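Local coordinates for protein tryptophan--tRNA ligase (Pyrococcus horikoshii, PDB 3JXE) that catalyses the ATP-dependent attachment of L-tryptophan to tRNA(Trp), releasing AMP and diphosphate, as a class I aminoacyl-tRNA synthetase, at residues B[23-28]-B[217-222]; B[58-63]-B[233-238]; B[304-309]-B[337-342]. All coordinates share one frame; numbering follows the deposited sequence.

Contact 1: B[23-28]-B[217-222]. With TYM (tryptophanyl-5'AMP), chain E.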
loop_
_atom_site.group_PDB
_atom_site.type_symbol
_atom_site.label_atom_id
_atom_site.label_comp_id
_atom_site.label_asym_id
_atom_site.label_seq_id
_atom_site.Cartn_x
_atom_site.Cartn_y
_atom_site.Cartn_z
ATOM N N LYS B 23 -9.114 -14.425 27.661
ATOM C CA LYS B 23 -8.931 -13.287 28.565
ATOM C C LYS B 23 -7.852 -12.334 28.054
ATOM O O LYS B 23 -8.028 -11.115 28.090
ATOM C CB LYS B 23 -8.583 -13.762 29.985
ATOM C CG LYS B 23 -9.572 -14.750 30.625
ATOM C CD LYS B 23 -10.792 -14.062 31.242
ATOM C CE LYS B 23 -11.969 -13.999 30.270
ATOM N NZ LYS B 23 -13.147 -13.306 30.863
ATOM N N HIS B 24 -6.744 -12.902 27.579
ATOM C CA HIS B 24 -5.603 -12.136 27.073
ATOM C C HIS B 24 -5.945 -11.293 25.849
ATOM O O HIS B 24 -5.381 -10.214 25.658
ATOM C CB HIS B 24 -4.442 -13.075 26.736
ATOM C CG HIS B 24 -3.607 -13.464 27.919
ATOM N ND1 HIS B 24 -4.147 -13.994 29.073
ATOM C CD2 HIS B 24 -2.268 -13.420 28.117
ATOM C CE1 HIS B 24 -3.176 -14.246 29.934
ATOM N NE2 HIS B 24 -2.027 -13.909 29.378
ATOM N N PHE B 25 -6.863 -11.793 25.027
ATOM C CA PHE B 25 -7.243 -11.128 23.779
ATOM C C PHE B 25 -8.549 -10.340 23.910
ATOM O O PHE B 25 -8.874 -9.518 23.049
ATOM C CB PHE B 25 -7.341 -12.149 22.637
ATOM C CG PHE B 25 -6.014 -12.498 22.002
ATOM C CD1 PHE B 25 -5.951 -12.833 20.656
ATOM C CD2 PHE B 25 -4.832 -12.485 22.739
ATOM C CE1 PHE B 25 -4.743 -13.159 20.055
ATOM C CE2 PHE B 25 -3.615 -12.806 22.144
ATOM C CZ PHE B 25 -3.572 -13.144 20.799
ATOM N N GLY B 26 -9.287 -10.596 24.988
ATOM C CA GLY B 26 -10.541 -9.896 25.258
ATOM C C GLY B 26 -11.716 -10.390 24.436
ATOM O O GLY B 26 -12.714 -9.687 24.285
ATOM N N THR B 27 -11.595 -11.603 23.903
ATOM C CA THR B 27 -12.670 -12.227 23.137
ATOM C C THR B 27 -13.701 -12.846 24.082
ATOM O O THR B 27 -13.501 -12.870 25.298
ATOM C CB THR B 27 -12.131 -13.306 22.171
ATOM O OG1 THR B 27 -11.541 -14.377 22.922
ATOM C CG2 THR B 27 -11.092 -12.721 21.224
ATOM N N SER B 28 -14.803 -13.337 23.522
ATOM C CA SER B 28 -15.847 -13.980 24.314
ATOM C C SER B 28 -16.052 -15.437 23.885
ATOM O O SER B 28 -16.007 -15.736 22.689
ATOM C CB SER B 28 -17.157 -13.190 24.225
ATOM O OG SER B 28 -17.500 -12.911 22.879
ATOM N N GLN B 217 -4.980 -14.996 14.408
ATOM C CA GLN B 217 -5.210 -13.872 13.501
ATOM C C GLN B 217 -5.974 -12.721 14.154
ATOM O O GLN B 217 -6.179 -11.673 13.533
ATOM C CB GLN B 217 -5.943 -14.346 12.241
ATOM C CG GLN B 217 -5.120 -15.264 11.349
ATOM C CD GLN B 217 -3.821 -14.626 10.899
ATOM O OE1 GLN B 217 -3.818 -13.559 10.285
ATOM N NE2 GLN B 217 -2.706 -15.278 11.207
ATOM N N ASP B 218 -6.365 -12.919 15.411
ATOM C CA ASP B 218 -7.230 -11.985 16.140
ATOM C C ASP B 218 -6.701 -10.551 16.347
ATOM O O ASP B 218 -7.489 -9.602 16.265
ATOM C CB ASP B 218 -7.664 -12.592 17.477
ATOM C CG ASP B 218 -8.725 -11.769 18.169
ATOM O OD1 ASP B 218 -9.857 -11.684 17.644
ATOM O OD2 ASP B 218 -8.424 -11.201 19.239
ATOM N N PRO B 219 -5.388 -10.382 16.637
ATOM C CA PRO B 219 -4.836 -9.030 16.791
ATOM C C PRO B 219 -5.299 -8.009 15.741
ATOM O O PRO B 219 -5.553 -6.856 16.092
ATOM C CB PRO B 219 -3.330 -9.266 16.690
ATOM C CG PRO B 219 -3.149 -10.597 17.299
ATOM C CD PRO B 219 -4.349 -11.404 16.876
ATOM N N TYR B 220 -5.415 -8.432 14.483
ATOM C CA TYR B 220 -5.897 -7.562 13.406
ATOM C C TYR B 220 -7.324 -7.085 13.646
ATOM O O TYR B 220 -7.654 -5.928 13.378
ATOM C CB TYR B 220 -5.866 -8.288 12.059
ATOM C CG TYR B 220 -4.499 -8.662 11.555
ATOM C CD1 TYR B 220 -4.050 -9.978 11.629
ATOM C CD2 TYR B 220 -3.660 -7.710 10.982
ATOM C CE1 TYR B 220 -2.800 -10.336 11.154
ATOM C CE2 TYR B 220 -2.401 -8.059 10.507
ATOM C CZ TYR B 220 -1.980 -9.375 10.597
ATOM O OH TYR B 220 -0.740 -9.731 10.129
ATOM N N TRP B 221 -8.164 -7.989 14.144
ATOM C CA TRP B 221 -9.595 -7.733 14.245
ATOM C C TRP B 221 -9.941 -6.803 15.396
ATOM O O TRP B 221 -10.789 -5.928 15.241
ATOM C CB TRP B 221 -10.395 -9.040 14.327
ATOM C CG TRP B 221 -9.899 -10.136 13.407
ATOM C CD1 TRP B 221 -9.774 -11.461 13.714
ATOM C CD2 TRP B 221 -9.450 -9.998 12.048
ATOM N NE1 TRP B 221 -9.285 -12.156 12.635
ATOM C CE2 TRP B 221 -9.075 -11.283 11.599
ATOM C CE3 TRP B 221 -9.328 -8.914 11.167
ATOM C CZ2 TRP B 221 -8.586 -11.514 10.310
ATOM C CZ3 TRP B 221 -8.843 -9.145 9.884
ATOM C CH2 TRP B 221 -8.479 -10.437 9.469
ATOM N N ARG B 222 -9.276 -6.973 16.538
ATOM C CA ARG B 222 -9.504 -6.085 17.678
ATOM C C ARG B 222 -9.001 -4.665 17.400
ATOM O O ARG B 222 -9.479 -3.704 18.006
ATOM C CB ARG B 222 -8.912 -6.654 18.974
ATOM C CG ARG B 222 -7.396 -6.606 19.079
ATOM C CD ARG B 222 -6.902 -7.321 20.332
ATOM N NE ARG B 222 -7.364 -6.688 21.569
ATOM C CZ ARG B 222 -6.918 -6.991 22.786
ATOM N NH1 ARG B 222 -5.982 -7.923 22.954
ATOM N NH2 ARG B 222 -7.406 -6.357 23.845
HETATM P P TYM E . -1.976 -18.269 7.406
HETATM O O1P TYM E . -1.727 -18.368 5.950
HETATM O O2P TYM E . -0.849 -18.416 8.352
HETATM O "O5'" TYM E . -3.092 -19.352 7.819
HETATM C "C5'" TYM E . -4.327 -19.410 7.095
HETATM C "C4'" TYM E . -5.485 -19.837 8.006
HETATM O "O4'" TYM E . -5.118 -21.050 8.720
HETATM C "C1'" TYM E . -5.269 -20.814 10.151
HETATM N N9 TYM E . -4.237 -21.687 10.792
HETATM C C4 TYM E . -4.484 -22.783 11.510
HETATM N N3 TYM E . -5.615 -23.405 11.892
HETATM C C2 TYM E . -5.573 -24.507 12.632
HETATM N N1 TYM E . -4.421 -25.034 13.019
HETATM C C6 TYM E . -3.253 -24.466 12.672
HETATM N N6 TYM E . -2.105 -25.008 13.068
HETATM C C5 TYM E . -3.262 -23.308 11.897
HETATM N N7 TYM E . -2.314 -22.520 11.399
HETATM C C8 TYM E . -2.911 -21.537 10.721
HETATM C "C2'" TYM E . -5.092 -19.306 10.314
HETATM O "O2'" TYM E . -5.802 -18.850 11.462
HETATM C "C3'" TYM E . -5.777 -18.770 9.062
HETATM O "O3'" TYM E . -7.199 -18.717 9.267
HETATM N NH3 TYM E . -1.942 -13.315 7.399
HETATM C CA TYM E . -2.840 -14.469 7.257
HETATM C CB TYM E . -3.598 -14.371 5.932
HETATM C CG TYM E . -4.976 -13.659 6.095
HETATM C CD2 TYM E . -6.075 -14.074 6.840
HETATM C CE2 TYM E . -7.087 -13.118 6.684
HETATM C CE3 TYM E . -6.298 -15.193 7.640
HETATM C CD1 TYM E . -5.342 -12.492 5.518
HETATM N NE1 TYM E . -6.658 -12.148 5.881
HETATM C CZ2 TYM E . -8.309 -13.287 7.325
HETATM C CZ3 TYM E . -7.524 -15.356 8.285
HETATM C CH2 TYM E . -8.530 -14.404 8.128
HETATM C C TYM E . -2.030 -15.770 7.274
HETATM O O TYM E . -0.849 -15.776 6.918
HETATM O OPP TYM E . -2.735 -16.866 7.709
#
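F25, in the last turn of helix 18-25, and P219, near the start of helix 218-227, bring the two backbones nearest, with their CA atoms 7.7 Å apart. That spacing is too wide for main-chain pairing, and side chains fill it. G26 follows F25 with a positive phi of 78°, a conformation that favours glycine, and turns the chain out of the helix. The F25 ring slides alongside the D218 carboxylate, the two planes only 20° apart, and its CD1 lies 3.3 Å from D218 OD2. Farther along the ring, F25 CE1 meets P219 CD at 3.7 Å.

D218 belongs to the helix that follows strand 209-214 in the Rossmann fold of the class I catalytic domain. Residues of this segment also reach the tryptophanyl-adenylate: Q217 OE1 is 3.3 Å from its CA, and the edge of the W221 indole meets its indole.

With CG anti to the backbone N (chi1 -171°), the D218 carboxylate comes to lie beside T27, whose CG2 is 3.7 Å from D218 OD2. A salt bridge to R59 answers the buried charge, while T27 OG1 turns to S57. The R222 guanidinium lies flat over the end of the first helix, with F25 O above its centre, 3.2 Å from R222 CZ; this carbonyl takes its hydrogen bond from R59 instead.

Contact 2: B[58-63]-B[233-238]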
loop_
_atom_site.group_PDB
_atom_site.type_symbol
_atom_site.label_atom_id
_atom_site.label_comp_id
_atom_site.label_asym_id
_atom_site.label_seq_id
_atom_site.Cartn_x
_atom_site.Cartn_y
_atom_site.Cartn_z
ATOM N N HIS B 58 -15.417 -16.334 19.977
ATOM C CA HIS B 58 -16.086 -15.493 18.991
ATOM C C HIS B 58 -16.018 -14.007 19.341
ATOM O O HIS B 58 -15.620 -13.629 20.446
ATOM C CB HIS B 58 -17.548 -15.926 18.813
ATOM C CG HIS B 58 -18.481 -15.349 19.833
ATOM N ND1 HIS B 58 -18.674 -15.917 21.075
ATOM C CD2 HIS B 58 -19.276 -14.252 19.795
ATOM C CE1 HIS B 58 -19.544 -15.195 21.757
ATOM N NE2 HIS B 58 -19.926 -14.180 21.002
ATOM N N ARG B 59 -16.409 -13.178 18.379
ATOM C CA ARG B 59 -16.609 -11.750 18.583
ATOM C C ARG B 59 -17.873 -11.336 17.845
ATOM O O ARG B 59 -18.001 -11.598 16.649
ATOM C CB ARG B 59 -15.417 -10.952 18.057
ATOM C CG ARG B 59 -14.254 -10.853 19.018
ATOM C CD ARG B 59 -13.404 -9.640 18.703
ATOM N NE ARG B 59 -12.760 -9.108 19.900
ATOM C CZ ARG B 59 -11.463 -9.216 20.170
ATOM N NH1 ARG B 59 -10.657 -9.827 19.320
ATOM N NH2 ARG B 59 -10.969 -8.703 21.286
ATOM N N ASP B 60 -18.810 -10.715 18.564
ATOM C CA ASP B 60 -20.067 -10.208 17.986
ATOM C C ASP B 60 -20.832 -11.207 17.108
ATOM O O ASP B 60 -21.548 -10.807 16.184
ATOM C CB ASP B 60 -19.817 -8.915 17.192
ATOM C CG ASP B 60 -19.802 -7.676 18.067
ATOM O OD1 ASP B 60 -19.955 -7.795 19.302
ATOM O OD2 ASP B 60 -19.632 -6.572 17.507
ATOM N N TYR B 61 -20.686 -12.500 17.398
ATOM C CA TYR B 61 -21.350 -13.535 16.606
ATOM C C TYR B 61 -22.863 -13.547 16.842
ATOM O O TYR B 61 -23.636 -13.891 15.945
ATOM C CB TYR B 61 -20.741 -14.917 16.867
ATOM C CG TYR B 61 -21.279 -15.990 15.948
ATOM C CD1 TYR B 61 -20.939 -16.008 14.597
ATOM C CD2 TYR B 61 -22.134 -16.980 16.425
ATOM C CE1 TYR B 61 -21.438 -16.981 13.746
ATOM C CE2 TYR B 61 -22.634 -17.961 15.581
ATOM C CZ TYR B 61 -22.283 -17.954 14.243
ATOM O OH TYR B 61 -22.768 -18.916 13.394
ATOM N N ASP B 62 -23.273 -13.164 18.048
ATOM C CA ASP B 62 -24.688 -12.991 18.373
ATOM C C ASP B 62 -25.313 -11.848 17.567
ATOM O O ASP B 62 -26.513 -11.859 17.289
ATOM C CB ASP B 62 -24.873 -12.761 19.877
ATOM C CG ASP B 62 -24.049 -11.594 20.405
ATOM O OD1 ASP B 62 -22.825 -11.546 20.147
ATOM O OD2 ASP B 62 -24.629 -10.727 21.093
ATOM N N LEU B 63 -24.485 -10.874 17.193
ATOM C CA LEU B 63 -24.923 -9.744 16.376
ATOM C C LEU B 63 -24.970 -10.085 14.884
ATOM O O LEU B 63 -25.703 -9.447 14.125
ATOM C CB LEU B 63 -24.032 -8.518 16.618
ATOM C CG LEU B 63 -24.239 -7.695 17.897
ATOM C CD1 LEU B 63 -23.532 -8.315 19.100
ATOM C CD2 LEU B 63 -23.748 -6.269 17.689
ATOM N N TYR B 233 -18.210 2.026 9.391
ATOM C CA TYR B 233 -18.514 0.607 9.218
ATOM C C TYR B 233 -18.814 -0.056 10.558
ATOM O O TYR B 233 -18.532 0.508 11.618
ATOM C CB TYR B 233 -17.351 -0.112 8.528
ATOM C CG TYR B 233 -17.169 0.259 7.072
ATOM C CD1 TYR B 233 -16.388 1.355 6.702
ATOM C CD2 TYR B 233 -17.776 -0.489 6.063
ATOM C CE1 TYR B 233 -16.219 1.700 5.367
ATOM C CE2 TYR B 233 -17.612 -0.152 4.723
ATOM C CZ TYR B 233 -16.832 0.942 4.383
ATOM O OH TYR B 233 -16.666 1.281 3.061
ATOM N N TYR B 234 -19.399 -1.250 10.506
ATOM C CA TYR B 234 -19.603 -2.054 11.706
ATOM C C TYR B 234 -18.271 -2.635 12.165
ATOM O O TYR B 234 -17.390 -2.900 11.342
ATOM C CB TYR B 234 -20.578 -3.197 11.433
ATOM C CG TYR B 234 -22.023 -2.781 11.281
ATOM C CD1 TYR B 234 -22.585 -2.588 10.017
ATOM C CD2 TYR B 234 -22.836 -2.594 12.402
ATOM C CE1 TYR B 234 -23.922 -2.211 9.872
ATOM C CE2 TYR B 234 -24.173 -2.220 12.271
ATOM C CZ TYR B 234 -24.708 -2.030 11.004
ATOM O OH TYR B 234 -26.027 -1.658 10.871
ATOM N N LYS B 235 -18.122 -2.832 13.473
ATOM C CA LYS B 235 -16.949 -3.534 13.986
ATOM C C LYS B 235 -17.089 -5.029 13.723
ATOM O O LYS B 235 -18.072 -5.653 14.130
ATOM C CB LYS B 235 -16.675 -3.222 15.463
ATOM C CG LYS B 235 -17.893 -3.106 16.352
ATOM C CD LYS B 235 -17.528 -2.411 17.654
ATOM C CE LYS B 235 -18.744 -2.265 18.553
ATOM N NZ LYS B 235 -18.455 -1.412 19.740
ATOM N N THR B 236 -16.098 -5.577 13.022
ATOM C CA THR B 236 -16.158 -6.937 12.483
ATOM C C THR B 236 -16.411 -8.025 13.530
ATOM O O THR B 236 -15.907 -7.959 14.653
ATOM C CB THR B 236 -14.894 -7.285 11.645
ATOM O OG1 THR B 236 -15.097 -8.525 10.960
ATOM C CG2 THR B 236 -13.642 -7.386 12.521
ATOM N N ALA B 237 -17.215 -9.010 13.141
ATOM C CA ALA B 237 -17.437 -10.201 13.945
ATOM C C ALA B 237 -16.390 -11.249 13.588
ATOM O O ALA B 237 -15.789 -11.196 12.512
ATOM C CB ALA B 237 -18.841 -10.742 13.717
ATOM N N ALA B 238 -16.169 -12.197 14.493
ATOM C CA ALA B 238 -15.170 -13.236 14.273
ATOM C C ALA B 238 -15.548 -14.566 14.913
ATOM O O ALA B 238 -16.236 -14.603 15.936
ATOM C CB ALA B 238 -13.802 -12.776 14.777
#
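A238 pairs with R59 where strands 55-59 and 237-241 run antiparallel, and the two form a hydrogen-bonded pair. R59 N donates to A238 O at 2.8 Å, and A238 N returns a bond of 2.9 Å to R59 O. Both side chains leave on the same face of the mixed Rossmann sheet, and A238 CB sits 4.1 Å from R59 CB. A methyl suits this place because the long arginine beside it runs on, extended from CG to NE, to reach the helix 218-227 side of the sheet. H58 adds a CA-H...O contact, its CA 3.2 Å from A238 O.

D60 ends the pairing. Its left-handed backbone (phi 49°), which aspartate tolerates better than most residues, swings the chain from the strand into helix 61-69. Its CB packs 4.0 Å from A237 CB, again a small partner where the two backbones are close. Farther out, the side chains of D60 and K235 cross obliquely, D60 OD2 4.0 Å from K235 CG, but the lysine's NZ stays 5.7 Å from that oxygen. The carboxylate makes its salt bridge with R225 instead. The chemistry is thus divided: the backbone bonds set the register and the alanine methyls allow the close approach, whereas R59 and D60 each form a salt bridge with helix 218-227, to D218 and R225, and so tie it to these strands; R59 also bonds to F25 O.

Contact 3: B[304-309]-B[337-342]; sequences FKWLEI and RYLISK
L307 overlaps the ring of Y338 with both of its methyls, coming at it obliquely: CD1 lies 3.6 Å from Y338 CE2, and CD2 is 3.8 Å from that same carbon. L307 CG touches L339 CD1 at 4.0 Å. On the next turn of the second helix K342 offers its aliphatic part, crossing the leucine at about a right angle, with K342 CD 4.0 Å from L307 CD2. A branched apolar residue fits here because both methyls meet Y338, one of them also reaches K342, and CG packs on L339. L307 holds CG anti to its carbonyl carbon (chi1 -68°), which aims the fork at the other helix. An alanine here, lacking the fork, is likely to open a gap beside Y338 and L339 and leave the tyrosine ring freer to shift. L339 CD1 also reaches W306 CB at 4.2 Å.

The polar ends turn elsewhere: Y338 OH bonds to E312 and W306 NE1 to P245 O, so amphipathic aromatics can line an apolar seam while their heteroatoms stay satisfied.

The two helices run in roughly the same direction, 40° apart, with local axes 10.5 Å from each other at closest approach. They probably belong to the helical C-terminal part that recognises the anticodon in tryptophanyl-tRNA synthetases. Helix 315-326 closes in on F304 and L307 through R321, C325 and L318, while helix 269-277 lies against I340 of the long helix 332-367.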
loop_
_atom_site.group_PDB
_atom_site.type_symbol
_atom_site.label_atom_id
_atom_site.label_comp_id
_atom_site.label_asym_id
_atom_site.label_seq_id
_atom_site.Cartn_x
_atom_site.Cartn_y
_atom_site.Cartn_z
ATOM N N PHE B 304 -5.985 -38.985 18.238
ATOM C CA PHE B 304 -7.432 -38.810 18.360
ATOM C C PHE B 304 -7.889 -37.352 18.358
ATOM O O PHE B 304 -9.068 -37.076 18.132
ATOM C CB PHE B 304 -7.974 -39.561 19.581
ATOM C CG PHE B 304 -8.258 -41.016 19.314
ATOM C CD1 PHE B 304 -9.527 -41.427 18.911
ATOM C CD2 PHE B 304 -7.255 -41.972 19.450
ATOM C CE1 PHE B 304 -9.797 -42.772 18.654
ATOM C CE2 PHE B 304 -7.513 -43.321 19.196
ATOM C CZ PHE B 304 -8.787 -43.721 18.798
ATOM N N LYS B 305 -6.959 -36.429 18.607
ATOM C CA LYS B 305 -7.238 -34.995 18.496
ATOM C C LYS B 305 -7.658 -34.643 17.070
ATOM O O LYS B 305 -8.617 -33.903 16.864
ATOM C CB LYS B 305 -6.019 -34.160 18.904
ATOM C CG LYS B 305 -5.895 -33.875 20.402
ATOM C CD LYS B 305 -6.317 -32.450 20.774
ATOM C CE LYS B 305 -7.772 -32.360 21.223
ATOM N NZ LYS B 305 -8.724 -32.266 20.083
ATOM N N TRP B 306 -6.939 -35.203 16.099
ATOM C CA TRP B 306 -7.190 -34.968 14.679
ATOM C C TRP B 306 -8.532 -35.537 14.235
ATOM O O TRP B 306 -9.251 -34.908 13.455
ATOM C CB TRP B 306 -6.068 -35.584 13.843
ATOM C CG TRP B 306 -4.740 -34.893 13.979
ATOM C CD1 TRP B 306 -4.365 -34.001 14.947
ATOM C CD2 TRP B 306 -3.600 -35.066 13.133
ATOM N NE1 TRP B 306 -3.070 -33.597 14.744
ATOM C CE2 TRP B 306 -2.574 -34.237 13.638
ATOM C CE3 TRP B 306 -3.346 -35.838 11.991
ATOM C CZ2 TRP B 306 -1.311 -34.159 13.043
ATOM C CZ3 TRP B 306 -2.092 -35.759 11.400
ATOM C CH2 TRP B 306 -1.092 -34.921 11.926
ATOM N N LEU B 307 -8.858 -36.726 14.736
ATOM C CA LEU B 307 -10.128 -37.381 14.437
ATOM C C LEU B 307 -11.299 -36.629 15.059
ATOM O O LEU B 307 -12.389 -36.572 14.483
ATOM C CB LEU B 307 -10.111 -38.831 14.925
ATOM C CG LEU B 307 -9.182 -39.812 14.206
ATOM C CD1 LEU B 307 -8.788 -40.949 15.133
ATOM C CD2 LEU B 307 -9.818 -40.342 12.924
ATOM N N GLU B 308 -11.062 -36.052 16.236
ATOM C CA GLU B 308 -12.066 -35.259 16.939
ATOM C C GLU B 308 -12.373 -33.957 16.200
ATOM O O GLU B 308 -13.525 -33.528 16.142
ATOM C CB GLU B 308 -11.599 -34.952 18.366
ATOM C CG GLU B 308 -12.663 -34.321 19.262
ATOM C CD GLU B 308 -12.083 -33.683 20.512
ATOM O OE1 GLU B 308 -11.241 -34.319 21.182
ATOM O OE2 GLU B 308 -12.478 -32.542 20.829
ATOM N N ILE B 309 -11.342 -33.343 15.626
ATOM C CA ILE B 309 -11.475 -31.991 15.080
ATOM C C ILE B 309 -11.742 -31.908 13.571
ATOM O O ILE B 309 -12.208 -30.872 13.090
ATOM C CB ILE B 309 -10.274 -31.078 15.476
ATOM C CG1 ILE B 309 -8.974 -31.545 14.810
ATOM C CG2 ILE B 309 -10.144 -30.995 17.004
ATOM C CD1 ILE B 309 -7.789 -30.627 15.040
ATOM N N ARG B 337 -3.373 -46.964 11.837
ATOM C CA ARG B 337 -3.903 -47.441 10.558
ATOM C C ARG B 337 -5.285 -46.848 10.282
ATOM O O ARG B 337 -5.620 -46.534 9.137
ATOM C CB ARG B 337 -3.952 -48.973 10.551
ATOM C CG ARG B 337 -4.435 -49.618 9.251
ATOM C CD ARG B 337 -3.901 -51.045 9.080
ATOM N NE ARG B 337 -4.044 -51.875 10.280
ATOM C CZ ARG B 337 -3.052 -52.166 11.121
ATOM N NH1 ARG B 337 -1.826 -51.699 10.910
ATOM N NH2 ARG B 337 -3.285 -52.927 12.181
ATOM N N TYR B 338 -6.073 -46.694 11.343
ATOM C CA TYR B 338 -7.396 -46.084 11.259
ATOM C C TYR B 338 -7.311 -44.587 10.956
ATOM O O TYR B 338 -8.126 -44.060 10.197
ATOM C CB TYR B 338 -8.180 -46.350 12.549
ATOM C CG TYR B 338 -9.425 -45.509 12.732
ATOM C CD1 TYR B 338 -10.506 -45.615 11.853
ATOM C CD2 TYR B 338 -9.525 -44.618 13.799
ATOM C CE1 TYR B 338 -11.650 -44.842 12.029
ATOM C CE2 TYR B 338 -10.662 -43.845 13.983
ATOM C CZ TYR B 338 -11.718 -43.961 13.097
ATOM O OH TYR B 338 -12.841 -43.193 13.289
ATOM N N LEU B 339 -6.323 -43.915 11.543
ATOM C CA LEU B 339 -6.084 -42.495 11.286
ATOM C C LEU B 339 -5.622 -42.257 9.850
ATOM O O LEU B 339 -6.162 -41.393 9.159
ATOM C CB LEU B 339 -5.065 -41.922 12.281
ATOM C CG LEU B 339 -4.561 -40.484 12.094
ATOM C CD1 LEU B 339 -5.673 -39.463 12.282
ATOM C CD2 LEU B 339 -3.412 -40.194 13.043
ATOM N N ILE B 340 -4.631 -43.035 9.413
ATOM C CA ILE B 340 -4.057 -42.915 8.069
ATOM C C ILE B 340 -5.122 -43.040 6.982
ATOM O O ILE B 340 -5.154 -42.242 6.044
ATOM C CB ILE B 340 -2.917 -43.942 7.840
ATOM C CG1 ILE B 340 -1.684 -43.554 8.657
ATOM C CG2 ILE B 340 -2.546 -44.034 6.363
ATOM C CD1 ILE B 340 -0.677 -44.669 8.832
ATOM N N SER B 341 -5.994 -44.035 7.128
ATOM C CA SER B 341 -7.063 -44.299 6.164
ATOM C C SER B 341 -8.011 -43.111 5.994
ATOM O O SER B 341 -8.442 -42.813 4.880
ATOM C CB SER B 341 -7.846 -45.553 6.558
ATOM O OG SER B 341 -8.273 -45.489 7.907
ATOM N N LYS B 342 -8.315 -42.436 7.101
ATOM C CA LYS B 342 -9.193 -41.263 7.084
ATOM C C LYS B 342 -8.508 -40.022 6.506
ATOM O O LYS B 342 -9.145 -39.223 5.815
ATOM C CB LYS B 342 -9.752 -40.977 8.480
ATOM C CG LYS B 342 -10.569 -42.125 9.061
ATOM C CD LYS B 342 -11.847 -41.641 9.734
ATOM C CE LYS B 342 -12.936 -41.297 8.715
ATOM N NZ LYS B 342 -13.318 -42.470 7.869
#

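Contacts 1 and 2 adjoin, their centres 12 Å apart, and their segments alternate along the chain. They share one edge of the seven-stranded mixed sheet: strand 28-29 pairs with 55-59, which pairs with 237-241, and S28 O lies 2.8 Å from H58 N in a probable hydrogen bond. The D218–R59 salt bridge also joins them. Helix 218-227 then leads along the chain to strand 237-241. The N-terminal segments are thereby built onto the Rossmann core that holds the adenylate. Contact 3 comes later, after the KMSKS region, with its centre 30 Å from contact 1 and 33 Å from contact 2. It is purely helical, and contacts 2 and 3 lie on opposite sides of the chain's centre.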